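Local coordinates for putative cell invasion protein with MAC/Perforin domain (Bacteroides thetaiotaomicron VPI-5482, PDB 3KK7), which is a MACPF-family protein of a human gut symbiont, of unsettled function, whose fold relates it to the pore-forming perforins and complement proteins, at residues N401-D406 with D506-D511. Numbering follows the deposited sequence.
Sequences NTRQGD and DDYIPD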
loop_
_atom_site.group_PDB
_atom_site.type_symbol
_atom_site.label_atom_id
_atom_site.label_comp_id
_atom_site.label_asym_id
_atom_site.label_seq_id
_atom_site.Cartn_x
_atom_site.Cartn_y
_atom_site.Cartn_z
ATOM N N ASN A 401 20.135 7.359 -10.189
ATOM C CA ASN A 401 19.601 6.529 -9.113
ATOM C C ASN A 401 19.079 7.459 -8.024
ATOM O O ASN A 401 19.863 8.236 -7.467
ATOM C CB ASN A 401 20.644 5.556 -8.545
ATOM C CG ASN A 401 20.799 4.281 -9.403
ATOM O OD1 ASN A 401 20.620 3.163 -8.911
ATOM N ND2 ASN A 401 21.125 4.454 -10.693
ATOM N N THR A 402 17.771 7.386 -7.737
ATOM C CA THR A 402 17.138 8.279 -6.769
ATOM C C THR A 402 17.393 7.811 -5.346
ATOM O O THR A 402 17.951 6.754 -5.140
ATOM C CB THR A 402 15.610 8.389 -7.012
ATOM O OG1 THR A 402 14.958 7.154 -6.667
ATOM C CG2 THR A 402 15.326 8.739 -8.468
ATOM N N ARG A 403 16.951 8.589 -4.372
ATOM C CA ARG A 403 17.054 8.222 -2.971
ATOM C C ARG A 403 16.349 6.903 -2.657
ATOM O O ARG A 403 16.772 6.117 -1.776
ATOM C CB ARG A 403 16.414 9.299 -2.102
ATOM C CG ARG A 403 17.154 10.627 -2.051
ATOM C CD ARG A 403 16.569 11.503 -0.943
ATOM N NE ARG A 403 15.220 11.943 -1.274
ATOM C CZ ARG A 403 14.286 12.330 -0.399
ATOM N NH1 ARG A 403 13.091 12.698 -0.843
ATOM N NH2 ARG A 403 14.518 12.349 0.904
ATOM N N GLN A 404 15.259 6.685 -3.384
ATOM C CA GLN A 404 14.370 5.555 -3.168
ATOM C C GLN A 404 14.943 4.348 -3.887
ATOM O O GLN A 404 14.490 3.228 -3.697
ATOM C CB GLN A 404 12.972 5.897 -3.694
ATOM C CG GLN A 404 12.272 7.120 -3.041
ATOM C CD GLN A 404 12.768 8.520 -3.502
ATOM O OE1 GLN A 404 13.401 8.669 -4.556
ATOM N NE2 GLN A 404 12.478 9.544 -2.691
ATOM N N GLY A 405 15.952 4.588 -4.721
ATOM C CA GLY A 405 16.625 3.519 -5.462
ATOM C C GLY A 405 15.975 3.198 -6.799
ATOM O O GLY A 405 16.124 2.108 -7.315
ATOM N N ASP A 406 15.266 4.162 -7.366
ATOM C CA ASP A 406 14.673 4.027 -8.690
ATOM C C ASP A 406 15.758 4.408 -9.679
ATOM O O ASP A 406 16.612 5.208 -9.345
ATOM C CB ASP A 406 13.476 4.978 -8.832
ATOM C CG ASP A 406 12.531 4.901 -7.656
ATOM O OD1 ASP A 406 12.038 3.779 -7.341
ATOM O OD2 ASP A 406 12.281 5.962 -7.042
ATOM N N ASP A 506 12.201 21.117 1.161
ATOM C CA ASP A 506 13.223 21.102 2.171
ATOM C C ASP A 506 14.517 20.937 1.419
ATOM O O ASP A 506 14.724 19.927 0.765
ATOM C CB ASP A 506 13.036 19.959 3.163
ATOM C CG ASP A 506 13.937 20.105 4.403
ATOM O OD1 ASP A 506 15.073 20.633 4.314
ATOM O OD2 ASP A 506 13.500 19.669 5.483
ATOM N N ASP A 507 15.380 21.940 1.524
ATOM C CA ASP A 507 16.670 21.944 0.849
ATOM C C ASP A 507 17.491 20.654 1.066
ATOM O O ASP A 507 18.292 20.274 0.201
ATOM C CB ASP A 507 17.470 23.210 1.236
ATOM C CG ASP A 507 16.947 24.504 0.539
ATOM O OD1 ASP A 507 16.053 24.436 -0.323
ATOM O OD2 ASP A 507 17.452 25.605 0.844
ATOM N N TYR A 508 17.275 19.937 2.164
ATOM C CA TYR A 508 18.027 18.703 2.355
ATOM C C TYR A 508 17.884 17.746 1.154
ATOM O O TYR A 508 18.807 17.000 0.860
ATOM C CB TYR A 508 17.652 18.001 3.665
ATOM C CG TYR A 508 16.685 16.801 3.560
ATOM C CD1 TYR A 508 17.150 15.509 3.323
ATOM C CD2 TYR A 508 15.319 16.962 3.745
ATOM C CE1 TYR A 508 16.266 14.429 3.258
ATOM C CE2 TYR A 508 14.462 15.904 3.677
ATOM C CZ TYR A 508 14.934 14.637 3.439
ATOM O OH TYR A 508 14.045 13.579 3.364
ATOM N N ILE A 509 16.735 17.771 0.470
ATOM C CA ILE A 509 16.503 16.897 -0.692
ATOM C C ILE A 509 17.343 17.308 -1.897
ATOM O O ILE A 509 18.157 16.519 -2.361
ATOM C CB ILE A 509 14.998 16.781 -1.074
ATOM C CG1 ILE A 509 14.201 16.159 0.081
ATOM C CG2 ILE A 509 14.820 15.916 -2.340
ATOM C CD1 ILE A 509 12.698 16.173 -0.103
ATOM N N PRO A 510 17.169 18.534 -2.418
ATOM C CA PRO A 510 18.097 18.902 -3.524
ATOM C C PRO A 510 19.575 18.719 -3.157
ATOM O O PRO A 510 20.387 18.376 -4.019
ATOM C CB PRO A 510 17.776 20.379 -3.816
ATOM C CG PRO A 510 16.837 20.835 -2.705
ATOM C CD PRO A 510 16.186 19.594 -2.126
ATOM N N ASP A 511 19.909 18.908 -1.878
ATOM C CA ASP A 511 21.294 18.722 -1.400
ATOM C C ASP A 511 21.742 17.249 -1.458
ATOM O O ASP A 511 22.909 16.963 -1.757
ATOM C CB ASP A 511 21.521 19.361 0.002
ATOM C CG ASP A 511 21.924 20.868 -0.072
ATOM O OD1 ASP A 511 22.312 21.324 -1.174
ATOM O OD2 ASP A 511 21.853 21.592 0.965
#
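Arg403 reaches out of the hairpin turn that joins strands 392-401 and 407-411 and sets its guanidinium group against Tyr508 and Ile509 of the short helix 508-512. Ahead of that helix, Asp506 suits its place as a cap: its OD1 accepts from Tyr508 N at 3.2 Å, nearly straight. Tyr508 then offers its hydroxyl to the edge of the guanidinium group, near its plane; a phenol suits, carrying that hydroxyl on a long flat ring to both this edge and a stronger partner, Asn198 OD1. The ring stands 80° from that plane, and the bond from Arg403 NH2 to Tyr508 OH is weak: short at 2.8 Å but bent to 127°. Next comes Ile509, whose CG1 lies 3.6 Å above one guanidinium face, toward its rim, while its CD1 comes to 3.6 Å from Arg403 NH1. A branched aliphatic chain fits here because it covers the flat cation without competing for its N-H groups. The arginine chain bends at chi3 (-69°), and in that shape its nitrogens meet the carbonyls of Tyr197 and Trp35 and the C-terminal carboxylate of Leu541. At its root, the type I turn from Thr402 to Gly405 is braced by Asp406 N, which donates to Thr402 OG1 at 3.1 Å. An alanine in place of Arg403 would probably leave the Leu541 carboxylate without its cationic mate and open a gap beside Ile509. The chemistry thus implies a buried cation, probably balanced by the chain terminus and hydrogen-bonded by carbonyls, through which a D2-domain turn is joined to the D3 domain.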